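Local coordinates for protein beta-lactamase/D-alanine Carboxypeptidase (Yersinia pestis, PDB 3RJU) that probably hydrolyses beta-lactams or trims D-alanine from peptides with a serine nucleophile, at residues I58-A61 and S62-L66; P135-D138 and N139-W143; L182-D185 and K186-P190; L208-G211 and V212-R216; L332-F335 and S336-S339. All blocks are in the same frame, centred on the assembly; numbering follows the deposited sequence.

Contact 1: I58-A61 and S62-L66; sequences IRIA and SITKL
Ile60 and Ala61 hand the chain over to Ile63 and Thr64 where strand 58-59 gives way to helix 64-77, and the turn carries Ser62 and Lys65 with the spacing of the SxxK motif of serine beta-lactamases and penicillin-binding proteins. Among the backbone groups, Ile63 N bonds to Ile60 O at 3.2 Å, approaching from above the carbonyl plane, and Thr311 OG1 supplies that oxygen with a second bond. The apolar part is a right-angled crossing of two isoleucines. Setting CG1 of Ile60 between its backbone N and carbonyl carbon (chi1 70°) carries CD1 to 3.8 Å from Ile63 CB. The polar part faces the probable active site. Lys65, extended until a final bend, brings NZ to 2.9 Å from Ser62 OG, and Tyr159 OH, Asn161 OD1 and Ser226 O also bond to this nitrogen. A citrate, probably from the crystallisation liquor, bonds to Ser62 OG; such a site is consistent with a substrate pocket in which Ser62 would be the nucleophile, as in family relatives. Thr64 adds a side-chain bond to the turn: its OG1, also bonded to Ile229 N, donates to Ala61 O at 2.7 Å, tilted 16° from the carbonyl plane.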
loop_
_atom_site.group_PDB
_atom_site.type_symbol
_atom_site.label_atom_id
_atom_site.label_comp_id
_atom_site.label_asym_id
_atom_site.label_seq_id
_atom_site.Cartn_x
_atom_site.Cartn_y
_atom_site.Cartn_z
ATOM N N ILE A 58 -9.578 -9.295 3.257
ATOM C CA ILE A 58 -9.606 -8.296 2.198
ATOM C C ILE A 58 -8.300 -8.373 1.410
ATOM O O ILE A 58 -7.285 -8.857 1.932
ATOM C CB ILE A 58 -9.763 -6.875 2.775
ATOM C CG1 ILE A 58 -8.574 -6.498 3.669
ATOM C CG2 ILE A 58 -11.065 -6.762 3.570
ATOM C CD1 ILE A 58 -8.690 -5.098 4.296
ATOM N N ARG A 59 -8.327 -7.910 0.163
ATOM C CA ARG A 59 -7.086 -7.616 -0.553
ATOM C C ARG A 59 -6.731 -6.158 -0.298
ATOM O O ARG A 59 -7.536 -5.256 -0.600
ATOM C CB ARG A 59 -7.246 -7.836 -2.060
ATOM C CG ARG A 59 -7.663 -9.262 -2.439
ATOM C CD ARG A 59 -7.595 -9.446 -3.947
ATOM N NE ARG A 59 -8.173 -10.706 -4.418
ATOM C CZ ARG A 59 -7.474 -11.812 -4.679
ATOM N NH1 ARG A 59 -6.150 -11.848 -4.508
ATOM N NH2 ARG A 59 -8.102 -12.887 -5.132
ATOM N N ILE A 60 -5.552 -5.898 0.267
ATOM C CA ILE A 60 -5.187 -4.498 0.485
ATOM C C ILE A 60 -4.564 -3.857 -0.755
ATOM O O ILE A 60 -4.319 -2.648 -0.781
ATOM C CB ILE A 60 -4.288 -4.285 1.741
ATOM C CG1 ILE A 60 -2.873 -4.847 1.523
ATOM C CG2 ILE A 60 -4.942 -4.911 2.985
ATOM C CD1 ILE A 60 -1.927 -4.537 2.707
ATOM N N ALA A 61 -4.327 -4.665 -1.785
ATOM C CA ALA A 61 -3.758 -4.165 -3.029
ATOM C C ALA A 61 -2.505 -3.350 -2.713
ATOM O O ALA A 61 -1.690 -3.788 -1.909
ATOM C CB ALA A 61 -4.798 -3.349 -3.838
ATOM N N SER A 62 -2.353 -2.164 -3.298
ATOM C CA SER A 62 -1.072 -1.442 -3.205
ATOM C C SER A 62 -0.727 -0.837 -1.837
ATOM O O SER A 62 0.343 -0.239 -1.669
ATOM C CB SER A 62 -0.954 -0.390 -4.314
ATOM O OG SER A 62 -0.946 -1.024 -5.585
ATOM N N ILE A 63 -1.601 -0.979 -0.846
ATOM C CA ILE A 63 -1.171 -0.668 0.521
ATOM C C ILE A 63 0.047 -1.563 0.828
ATOM O O ILE A 63 0.909 -1.218 1.649
ATOM C CB ILE A 63 -2.316 -0.898 1.567
ATOM C CG1 ILE A 63 -3.537 -0.022 1.247
ATOM C CG2 ILE A 63 -1.838 -0.612 2.961
ATOM C CD1 ILE A 63 -3.261 1.457 1.205
ATOM N N THR A 64 0.120 -2.694 0.122
ATOM C CA THR A 64 1.262 -3.615 0.193
ATOM C C THR A 64 2.588 -2.867 0.049
ATOM O O THR A 64 3.555 -3.181 0.743
ATOM C CB THR A 64 1.187 -4.680 -0.931
ATOM O OG1 THR A 64 0.058 -5.532 -0.706
ATOM C CG2 THR A 64 2.466 -5.550 -0.960
ATOM N N LYS A 65 2.635 -1.875 -0.840
ATOM C CA LYS A 65 3.887 -1.144 -1.088
ATOM C C LYS A 65 4.419 -0.455 0.164
ATOM O O LYS A 65 5.635 -0.346 0.339
ATOM C CB LYS A 65 3.678 -0.106 -2.184
ATOM C CG LYS A 65 3.394 -0.716 -3.551
ATOM C CD LYS A 65 3.309 0.348 -4.629
ATOM C CE LYS A 65 3.192 -0.248 -6.033
ATOM N NZ LYS A 65 1.911 -1.012 -6.225
ATOM N N LEU A 66 3.525 0.001 1.041
ATOM C CA LEU A 66 3.967 0.624 2.307
ATOM C C LEU A 66 4.696 -0.375 3.193
ATOM O O LEU A 66 5.628 -0.024 3.918
ATOM C CB LEU A 66 2.779 1.214 3.076
ATOM C CG LEU A 66 1.907 2.213 2.297
ATOM C CD1 LEU A 66 0.820 2.756 3.232
ATOM C CD2 LEU A 66 2.782 3.331 1.731
#

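Contact 2: P135-D138 and N139-W143; sequences PTKD and NRWQW
Two first torsions bring Thr136 and Asn139 together: OG1 of Thr136 stands between its own backbone N and carbonyl carbon (chi1 69°), while CG of Asn139 folds back beside its backbone N (chi1 -64°). Each side chain thereby serves the other's backbone. Asn139 N donates to Thr136 OG1 at 3.1 Å, and Thr136 N returns a nearly straight bond of 2.9 Å to Asn139 OD1, meeting that oxygen from above the amide plane (37° out of it) and not on a lone pair. The reciprocal pair is a capping box, with Thr136 as the N-cap of helix 137-144; it gives acceptors to N-H groups at the helix start, which have no carbonyl of a preceding turn. Just before it Pro135, which follows a cis peptide bond, adds an apolar patch, its CB lying 3.6 Å from Asn139 CB and its CG 3.7 Å from Arg140 CG. Beyond the patch the Arg140 chain bends at chi3 and lays its guanidinium against the backbone, with Lys137 CA over one face near the rim. Its nitrogens are held from outside: NH2 forms a salt bridge with Asp169 of helix 162-175, and NH1 bonds to Ala222 O. The same aspartate accepts from Trp141 NE1, while the edge of that indole meets Lys137 O in plane, with CD1 3.2 Å from the oxygen.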
loop_
_atom_site.group_PDB
_atom_site.type_symbol
_atom_site.label_atom_id
_atom_site.label_comp_id
_atom_site.label_asym_id
_atom_site.label_seq_id
_atom_site.Cartn_x
_atom_site.Cartn_y
_atom_site.Cartn_z
ATOM N N PRO A 135 3.836 -10.982 -13.337
ATOM C CA PRO A 135 4.910 -11.963 -13.541
ATOM C C PRO A 135 5.366 -12.585 -12.233
ATOM O O PRO A 135 5.212 -11.978 -11.159
ATOM C CB PRO A 135 6.055 -11.113 -14.107
ATOM C CG PRO A 135 5.835 -9.738 -13.481
ATOM C CD PRO A 135 4.317 -9.595 -13.485
ATOM N N THR A 136 5.937 -13.785 -12.323
ATOM C CA THR A 136 6.589 -14.376 -11.167
ATOM C C THR A 136 7.958 -13.751 -10.988
ATOM O O THR A 136 8.428 -13.018 -11.864
ATOM C CB THR A 136 6.766 -15.884 -11.335
ATOM O OG1 THR A 136 7.734 -16.136 -12.368
ATOM C CG2 THR A 136 5.431 -16.542 -11.695
ATOM N N LYS A 137 8.596 -14.040 -9.858
ATOM C CA LYS A 137 9.973 -13.603 -9.638
ATOM C C LYS A 137 10.897 -14.052 -10.782
ATOM O O LYS A 137 11.640 -13.247 -11.347
ATOM C CB LYS A 137 10.521 -14.120 -8.305
ATOM C CG LYS A 137 11.959 -13.687 -8.056
ATOM C CD LYS A 137 12.471 -14.187 -6.717
ATOM C CE LYS A 137 12.668 -15.694 -6.724
ATOM N NZ LYS A 137 13.495 -16.142 -5.561
ATOM N N ASP A 138 10.869 -15.338 -11.124
ATOM C CA ASP A 138 11.710 -15.793 -12.230
ATOM C C ASP A 138 11.378 -15.051 -13.530
ATOM O O ASP A 138 12.283 -14.698 -14.279
ATOM C CB ASP A 138 11.604 -17.302 -12.445
ATOM C CG ASP A 138 12.300 -18.102 -11.355
ATOM O OD1 ASP A 138 13.082 -17.512 -10.573
ATOM O OD2 ASP A 138 12.068 -19.332 -11.293
ATOM N N ASN A 139 10.094 -14.825 -13.813
ATOM C CA ASN A 139 9.740 -14.073 -15.023
ATOM C C ASN A 139 10.389 -12.687 -15.003
ATOM O O ASN A 139 10.914 -12.217 -16.022
ATOM C CB ASN A 139 8.231 -13.846 -15.154
ATOM C CG ASN A 139 7.427 -15.122 -15.313
ATOM O OD1 ASN A 139 6.269 -15.160 -14.910
ATOM N ND2 ASN A 139 8.018 -16.158 -15.909
ATOM N N ARG A 140 10.318 -12.020 -13.851
ATOM C CA ARG A 140 10.840 -10.657 -13.732
ATOM C C ARG A 140 12.319 -10.579 -14.069
ATOM O O ARG A 140 12.758 -9.695 -14.816
ATOM C CB ARG A 140 10.639 -10.099 -12.315
ATOM C CG ARG A 140 9.224 -9.748 -11.993
ATOM C CD ARG A 140 9.167 -8.965 -10.703
ATOM N NE ARG A 140 9.403 -9.714 -9.468
ATOM C CZ ARG A 140 8.482 -10.454 -8.846
ATOM N NH1 ARG A 140 7.281 -10.630 -9.388
ATOM N NH2 ARG A 140 8.762 -11.039 -7.688
ATOM N N TRP A 141 13.092 -11.490 -13.495
ATOM C CA TRP A 141 14.534 -11.443 -13.676
ATOM C C TRP A 141 14.963 -11.906 -15.063
ATOM O O TRP A 141 15.947 -11.406 -15.597
ATOM C CB TRP A 141 15.259 -12.157 -12.529
ATOM C CG TRP A 141 15.116 -11.336 -11.305
ATOM C CD1 TRP A 141 14.075 -11.361 -10.410
ATOM C CD2 TRP A 141 16.002 -10.294 -10.860
ATOM N NE1 TRP A 141 14.272 -10.415 -9.433
ATOM C CE2 TRP A 141 15.440 -9.744 -9.686
ATOM C CE3 TRP A 141 17.207 -9.769 -11.345
ATOM C CZ2 TRP A 141 16.059 -8.714 -8.968
ATOM C CZ3 TRP A 141 17.821 -8.743 -10.634
ATOM C CH2 TRP A 141 17.237 -8.216 -9.469
ATOM N N GLN A 142 14.195 -12.817 -15.661
ATOM C CA GLN A 142 14.426 -13.215 -17.042
ATOM C C GLN A 142 14.191 -12.024 -17.987
ATOM O O GLN A 142 14.965 -11.798 -18.914
ATOM C CB GLN A 142 13.546 -14.414 -17.408
ATOM C CG GLN A 142 13.796 -14.984 -18.789
ATOM C CD GLN A 142 15.237 -15.444 -18.988
ATOM O OE1 GLN A 142 15.870 -15.990 -18.073
ATOM N NE2 GLN A 142 15.768 -15.212 -20.192
ATOM N N TRP A 143 13.143 -11.245 -17.727
ATOM C CA TRP A 143 12.867 -10.044 -18.511
ATOM C C TRP A 143 13.906 -8.957 -18.257
ATOM O O TRP A 143 14.382 -8.320 -19.184
ATOM C CB TRP A 143 11.471 -9.489 -18.188
ATOM C CG TRP A 143 11.190 -8.177 -18.869
ATOM C CD1 TRP A 143 10.683 -7.999 -20.135
ATOM C CD2 TRP A 143 11.409 -6.858 -18.336
ATOM N NE1 TRP A 143 10.573 -6.648 -20.417
ATOM C CE2 TRP A 143 11.009 -5.931 -19.331
ATOM C CE3 TRP A 143 11.897 -6.372 -17.115
ATOM C CZ2 TRP A 143 11.095 -4.551 -19.149
ATOM C CZ3 TRP A 143 11.982 -4.987 -16.934
ATOM C CH2 TRP A 143 11.572 -4.097 -17.945
#

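Contact 3: L182-D185 and K186-P190; sequences LLRD and KITAP
Leu183 and Thr188 define a wider pi-type turn within helix 179-191, where the hydrogen-bonding pattern slips by one residue. Leu183 O accepts twice, from Ile187 N at 3.1 Å and from Thr188 N at 3.0 Å. The two bonds differ in kind: Thr188 N lies in the carbonyl plane and its bond is nearly straight, whereas Ile187 N comes from above that plane with a bent N-H (136°). The wide spacing continues in the 2.8 Å bond from Ala189 N to Arg184 O, with the donor on a lone pair. Next comes Pro190, which has no N-H to give; its ring instead packs on the preceding turn, CD standing 3.4 Å from Arg184 O, and the helix kinks there. Among the side chains, Leu183 has CG anti to its backbone N (chi1 175°), an orientation that carries CD1 to 4.0 Å from Ile187 CD1 and equally near Thr188 CG2. The hydroxyl of Thr188 lies against the backbone, OG1 3.3 Å from Arg184 CA. On the outer surface Asp185 OD2 forms a salt bridge with Lys177. Toward the interior the turn rests on helix 64-77, Leu182 and Ile187 both packing on Ile71. Lys186 meets the C-terminal end of that helix, its NZ in a salt bridge with Asp78 and its backbone O accepting from Lys74 NZ, while Leu183 reaches Ile229 just ahead of strand 230-231.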
loop_
_atom_site.group_PDB
_atom_site.type_symbol
_atom_site.label_atom_id
_atom_site.label_comp_id
_atom_site.label_asym_id
_atom_site.label_seq_id
_atom_site.Cartn_x
_atom_site.Cartn_y
_atom_site.Cartn_z
ATOM N N LEU A 182 10.258 -12.452 5.680
ATOM C CA LEU A 182 10.470 -11.067 6.079
ATOM C C LEU A 182 9.178 -10.391 6.519
ATOM O O LEU A 182 9.158 -9.697 7.540
ATOM C CB LEU A 182 11.094 -10.244 4.951
ATOM C CG LEU A 182 12.581 -10.410 4.716
ATOM C CD1 LEU A 182 13.002 -9.623 3.467
ATOM C CD2 LEU A 182 13.342 -9.935 5.944
ATOM N N LEU A 183 8.116 -10.559 5.731
ATOM C CA LEU A 183 6.813 -9.959 6.049
ATOM C C LEU A 183 6.361 -10.436 7.432
ATOM O O LEU A 183 5.908 -9.646 8.262
ATOM C CB LEU A 183 5.784 -10.335 4.977
ATOM C CG LEU A 183 4.333 -9.908 5.176
ATOM C CD1 LEU A 183 4.254 -8.390 5.313
ATOM C CD2 LEU A 183 3.499 -10.406 4.000
ATOM N N ARG A 184 6.504 -11.740 7.674
ATOM C CA ARG A 184 6.137 -12.325 8.952
ATOM C C ARG A 184 7.041 -11.791 10.069
ATOM O O ARG A 184 6.563 -11.278 11.078
ATOM C CB ARG A 184 6.239 -13.851 8.857
ATOM C CG ARG A 184 5.869 -14.601 10.124
ATOM C CD ARG A 184 6.373 -16.035 10.056
ATOM N NE ARG A 184 7.838 -16.067 9.991
ATOM C CZ ARG A 184 8.560 -17.123 9.630
ATOM N NH1 ARG A 184 7.967 -18.256 9.279
ATOM N NH2 ARG A 184 9.881 -17.039 9.611
ATOM N N ASP A 185 8.356 -11.880 9.875
ATOM C CA ASP A 185 9.303 -11.556 10.954
ATOM C C ASP A 185 9.404 -10.067 11.283
ATOM O O ASP A 185 9.583 -9.691 12.463
ATOM C CB ASP A 185 10.703 -12.111 10.643
ATOM C CG ASP A 185 10.720 -13.623 10.530
ATOM O OD1 ASP A 185 9.733 -14.269 10.947
ATOM O OD2 ASP A 185 11.728 -14.164 10.023
ATOM N N LYS A 186 9.317 -9.223 10.256
ATOM C CA LYS A 186 9.458 -7.781 10.453
ATOM C C LYS A 186 8.145 -7.058 10.735
ATOM O O LYS A 186 8.149 -5.995 11.343
ATOM C CB LYS A 186 10.144 -7.118 9.248
ATOM C CG LYS A 186 11.626 -7.451 9.089
ATOM C CD LYS A 186 12.378 -7.093 10.343
ATOM C CE LYS A 186 13.848 -6.819 10.062
ATOM N NZ LYS A 186 14.553 -6.461 11.323
ATOM N N ILE A 187 7.026 -7.623 10.278
ATOM C CA ILE A 187 5.758 -6.912 10.376
ATOM C C ILE A 187 4.645 -7.667 11.103
ATOM O O ILE A 187 4.172 -7.236 12.165
ATOM C CB ILE A 187 5.235 -6.480 8.993
ATOM C CG1 ILE A 187 6.241 -5.549 8.322
ATOM C CG2 ILE A 187 3.887 -5.771 9.146
ATOM C CD1 ILE A 187 5.804 -5.033 6.938
ATOM N N THR A 188 4.200 -8.772 10.524
ATOM C CA THR A 188 2.951 -9.373 10.984
ATOM C C THR A 188 3.063 -10.140 12.311
ATOM O O THR A 188 2.166 -10.060 13.143
ATOM C CB THR A 188 2.297 -10.263 9.895
ATOM O OG1 THR A 188 3.085 -11.446 9.683
ATOM C CG2 THR A 188 2.148 -9.479 8.582
ATOM N N ALA A 189 4.142 -10.893 12.516
ATOM C CA ALA A 189 4.267 -11.635 13.762
ATOM C C ALA A 189 4.394 -10.721 14.995
ATOM O O ALA A 189 3.706 -10.940 16.003
ATOM C CB ALA A 189 5.403 -12.679 13.693
ATOM N N PRO A 190 5.248 -9.682 14.921
ATOM C CA PRO A 190 5.356 -8.812 16.100
ATOM C C PRO A 190 4.052 -8.094 16.441
ATOM O O PRO A 190 3.826 -7.766 17.606
ATOM C CB PRO A 190 6.428 -7.791 15.699
ATOM C CG PRO A 190 7.256 -8.513 14.667
ATOM C CD PRO A 190 6.288 -9.388 13.914
#

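Contact 4: L208-G211 and V212-R216; sequences LMIG and VGSSR
Gly211 to Ser214 form a type II beta turn, closed by a weak bond of 3.3 Å from Ser214 N to Gly211 O. Gly213, in the third position, takes the positive phi of 85° at which any side chain would press on the carbonyl oxygen of Val212. The side chain of Ser214 adds a second bond across the turn. Its CB points back toward the preceding limb, and OG accepts from Gly211 N at 3.0 Å with an N-H angle of 152°. A water extends the link further back: it donates to Met209 O at 2.7 Å and lies 2.8 Å from Ser214 OG, also hydrogen-bonded. One hydroxyl thus gathers both a backbone N-H and, through water, a backbone carbonyl of the preceding limb. Ile210 flanks this polar group, its CG2 3.7 Å from Ser214 OG. Met209 is backbone-bonded with Leu57 and Ile210 with Thr44, joining the first limb to the body of the protein, and Val212 at the bend is likewise bonded with Arg329. The selenomethionine side chain of Met209 packs on Phe309. The Cys205-Cys217 disulfide bridges the limbs beyond the turn, making the whole a disulfide-closed loop whose bend is a type II turn with the glycine characteristic of its third position.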
loop_
_atom_site.group_PDB
_atom_site.type_symbol
_atom_site.label_atom_id
_atom_site.label_comp_id
_atom_site.label_asym_id
_atom_site.label_seq_id
_atom_site.Cartn_x
_atom_site.Cartn_y
_atom_site.Cartn_z
ATOM N N LEU A 208 -12.894 -14.128 2.527
ATOM C CA LEU A 208 -12.554 -13.059 1.574
ATOM C C LEU A 208 -13.839 -12.445 1.016
ATOM O O LEU A 208 -14.745 -13.166 0.540
ATOM C CB LEU A 208 -11.673 -13.590 0.438
ATOM C CG LEU A 208 -11.164 -12.537 -0.556
ATOM C CD1 LEU A 208 -10.175 -11.571 0.115
ATOM C CD2 LEU A 208 -10.543 -13.193 -1.781
HETATM N N MSE A 209 -13.952 -11.124 1.144
HETATM C CA MSE A 209 -15.102 -10.398 0.619
HETATM C C MSE A 209 -15.057 -10.444 -0.906
HETATM O O MSE A 209 -13.984 -10.621 -1.497
HETATM C CB MSE A 209 -15.085 -8.948 1.113
HETATM C CG MSE A 209 -15.123 -8.821 2.647
HETATM SE SE MSE A 209 -14.945 -6.963 3.179
HETATM C CE MSE A 209 -16.418 -6.157 2.172
ATOM N N ILE A 210 -16.221 -10.274 -1.531
ATOM C CA ILE A 210 -16.382 -10.418 -2.963
ATOM C C ILE A 210 -17.140 -9.222 -3.533
ATOM O O ILE A 210 -18.188 -8.834 -3.015
ATOM C CB ILE A 210 -17.152 -11.708 -3.304
ATOM C CG1 ILE A 210 -16.311 -12.939 -2.921
ATOM C CG2 ILE A 210 -17.522 -11.744 -4.774
ATOM C CD1 ILE A 210 -17.066 -14.274 -2.996
ATOM N N GLY A 211 -16.603 -8.640 -4.596
ATOM C CA GLY A 211 -17.317 -7.618 -5.345
ATOM C C GLY A 211 -17.143 -7.861 -6.833
ATOM O O GLY A 211 -16.719 -8.944 -7.247
ATOM N N VAL A 212 -17.439 -6.851 -7.636
ATOM C CA VAL A 212 -17.291 -6.959 -9.080
ATOM C C VAL A 212 -15.808 -6.981 -9.428
ATOM O O VAL A 212 -15.021 -6.200 -8.889
ATOM C CB VAL A 212 -18.003 -5.791 -9.797
ATOM C CG1 VAL A 212 -17.703 -5.787 -11.294
ATOM C CG2 VAL A 212 -19.513 -5.878 -9.548
ATOM N N GLY A 213 -15.426 -7.894 -10.309
ATOM C CA GLY A 213 -14.037 -8.046 -10.694
ATOM C C GLY A 213 -13.233 -8.928 -9.751
ATOM O O GLY A 213 -11.999 -8.949 -9.808
ATOM N N SER A 214 -13.922 -9.665 -8.879
ATOM C CA SER A 214 -13.225 -10.554 -7.952
ATOM C C SER A 214 -12.465 -11.659 -8.684
ATOM O O SER A 214 -12.809 -12.016 -9.824
ATOM C CB SER A 214 -14.187 -11.137 -6.918
ATOM O OG SER A 214 -14.349 -10.251 -5.803
ATOM N N SER A 215 -11.416 -12.165 -8.030
ATOM C CA SER A 215 -10.552 -13.242 -8.538
ATOM C C SER A 215 -10.518 -14.339 -7.495
ATOM O O SER A 215 -10.726 -14.067 -6.314
ATOM C CB SER A 215 -9.103 -12.752 -8.683
ATOM O OG SER A 215 -8.847 -12.089 -9.900
ATOM N N ARG A 216 -10.186 -15.563 -7.901
ATOM C CA ARG A 216 -10.059 -16.648 -6.926
ATOM C C ARG A 216 -9.014 -16.312 -5.862
ATOM O O ARG A 216 -8.009 -15.663 -6.139
ATOM C CB ARG A 216 -9.733 -17.996 -7.591
ATOM C CG ARG A 216 -8.346 -18.099 -8.188
ATOM C CD ARG A 216 -8.012 -19.556 -8.572
ATOM N NE ARG A 216 -7.829 -20.392 -7.387
ATOM C CZ ARG A 216 -6.648 -20.644 -6.823
ATOM N NH1 ARG A 216 -5.535 -20.143 -7.347
ATOM N NH2 ARG A 216 -6.575 -21.403 -5.738
HETATM O O HOH W 1 -12.929 -11.546 -3.812
#

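Contact 5: L332-F335 and S336-S339; sequences LTKF and SNMS
Phe335, Lys334 and Ser336 shape the start of helix 336-349, the C-terminal helix that packs against the large antiparallel sheet. Phe335 contributes both backbone and ring. Its carbonyl oxygen takes two bonds, a straight one from Ser339 N at 3.1 Å in the carbonyl plane and a more bent one from Met338 N at 2.9 Å, which comes from above it. A first torsion of -180° holds CG opposite the backbone N, and the ring lies beside the first turn, met obliquely by two groups. The methyl CE of Met338, a selenomethionine, approaches Phe335 CE1 to 3.6 Å, and Ser339 OG comes within 3.4 Å of Phe335 CE2. Phe335 and Met338 both pack on Ile310 of strand 309-316, joining helix start to sheet; at its nearest atom the Phe335 side chain is about 5 Å from a bound citrate, probably from the crystallisation liquor. Lys334 runs along the outside of the turn. Its CB stands 3.6 Å from Asn337 ND2, the two side chains crossing at about a right angle, and a water joins that amide nitrogen to Lys334 N. At the far end the lysine bends at chi4 and NZ donates to Ser336 OG at 2.8 Å. A second water accepts from the same Lys334 NZ and also from Ser336 N, the latter at 3.0 Å.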
loop_
_atom_site.group_PDB
_atom_site.type_symbol
_atom_site.label_atom_id
_atom_site.label_comp_id
_atom_site.label_asym_id
_atom_site.label_seq_id
_atom_site.Cartn_x
_atom_site.Cartn_y
_atom_site.Cartn_z
ATOM N N LEU A 332 -20.417 0.477 -10.796
ATOM C CA LEU A 332 -20.370 1.939 -10.894
ATOM C C LEU A 332 -19.328 2.587 -9.968
ATOM O O LEU A 332 -19.098 3.798 -10.031
ATOM C CB LEU A 332 -21.769 2.550 -10.652
ATOM C CG LEU A 332 -22.478 2.288 -9.321
ATOM C CD1 LEU A 332 -21.851 3.091 -8.212
ATOM C CD2 LEU A 332 -23.961 2.660 -9.477
ATOM N N THR A 333 -18.669 1.789 -9.134
ATOM C CA THR A 333 -17.723 2.347 -8.162
ATOM C C THR A 333 -16.619 3.200 -8.806
ATOM O O THR A 333 -15.929 2.747 -9.724
ATOM C CB THR A 333 -17.079 1.240 -7.333
ATOM O OG1 THR A 333 -18.095 0.599 -6.528
ATOM C CG2 THR A 333 -15.958 1.817 -6.439
ATOM N N LYS A 334 -16.478 4.433 -8.319
ATOM C CA LYS A 334 -15.374 5.307 -8.704
ATOM C C LYS A 334 -14.488 5.544 -7.481
ATOM O O LYS A 334 -14.965 5.946 -6.423
ATOM C CB LYS A 334 -15.887 6.659 -9.233
ATOM C CG LYS A 334 -14.756 7.667 -9.592
ATOM C CD LYS A 334 -15.337 9.061 -9.923
ATOM C CE LYS A 334 -14.412 9.934 -10.776
ATOM N NZ LYS A 334 -12.981 9.909 -10.377
ATOM N N PHE A 335 -13.195 5.277 -7.632
ATOM C CA PHE A 335 -12.276 5.262 -6.498
ATOM C C PHE A 335 -12.321 6.546 -5.696
ATOM O O PHE A 335 -12.389 6.526 -4.447
ATOM C CB PHE A 335 -10.827 5.025 -6.952
ATOM C CG PHE A 335 -9.862 5.003 -5.803
ATOM C CD1 PHE A 335 -9.579 3.803 -5.136
ATOM C CD2 PHE A 335 -9.276 6.183 -5.351
ATOM C CE1 PHE A 335 -8.736 3.781 -4.031
ATOM C CE2 PHE A 335 -8.419 6.181 -4.267
ATOM C CZ PHE A 335 -8.127 4.974 -3.604
ATOM N N SER A 336 -12.242 7.679 -6.394
ATOM C CA SER A 336 -12.133 8.936 -5.665
ATOM C C SER A 336 -13.422 9.315 -4.936
ATOM O O SER A 336 -13.396 10.179 -4.074
ATOM C CB SER A 336 -11.660 10.069 -6.576
ATOM O OG SER A 336 -12.608 10.321 -7.582
ATOM N N ASN A 337 -14.536 8.651 -5.242
ATOM C CA ASN A 337 -15.748 8.859 -4.444
ATOM C C ASN A 337 -15.644 8.231 -3.062
ATOM O O ASN A 337 -16.433 8.545 -2.161
ATOM C CB ASN A 337 -16.983 8.363 -5.189
ATOM C CG ASN A 337 -17.353 9.290 -6.316
ATOM O OD1 ASN A 337 -16.943 10.444 -6.305
ATOM N ND2 ASN A 337 -18.106 8.801 -7.294
HETATM N N MSE A 338 -14.682 7.326 -2.901
HETATM C CA MSE A 338 -14.358 6.804 -1.598
HETATM C C MSE A 338 -13.256 7.660 -0.960
HETATM O O MSE A 338 -13.421 8.153 0.152
HETATM C CB MSE A 338 -13.906 5.351 -1.715
HETATM C CG MSE A 338 -13.485 4.728 -0.388
HETATM SE SE MSE A 338 -12.764 2.934 -0.626
HETATM C CE MSE A 338 -11.016 3.441 -1.327
ATOM N N SER A 339 -12.147 7.873 -1.671
ATOM C CA SER A 339 -11.028 8.598 -1.078
ATOM C C SER A 339 -11.323 10.075 -0.768
ATOM O O SER A 339 -10.869 10.583 0.250
ATOM C CB SER A 339 -9.758 8.443 -1.920
ATOM O OG SER A 339 -9.912 9.022 -3.204
HETATM O O HOH W 2 -18.826 5.906 -7.055
HETATM O O HOH W 3 -11.356 7.896 -9.225
#

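How the contacts relate
All five contacts are local turns, yet their chemistry differs with their place in the fold. Contact 1 is wholly buried, its centre about 4 Å from that of the chain, and packs apolar groups beside a dense polar network; the centres of the others lie about 16 to 22 Å from it, and they are partly buried. Contact 4 touches contact 1: Arg59 NH2 bonds to the carbonyls of Ser215 and Arg216, and Ile58 packs on Leu208 and Met209. Contact 3 instead meets helix 64-77, which contact 1 begins. Contacts 2 and 5 both open helices, one by side-chain capping, the other through a shared carbonyl and waters. Contacts 3 and 5 sit on opposite sides of the chain's centre.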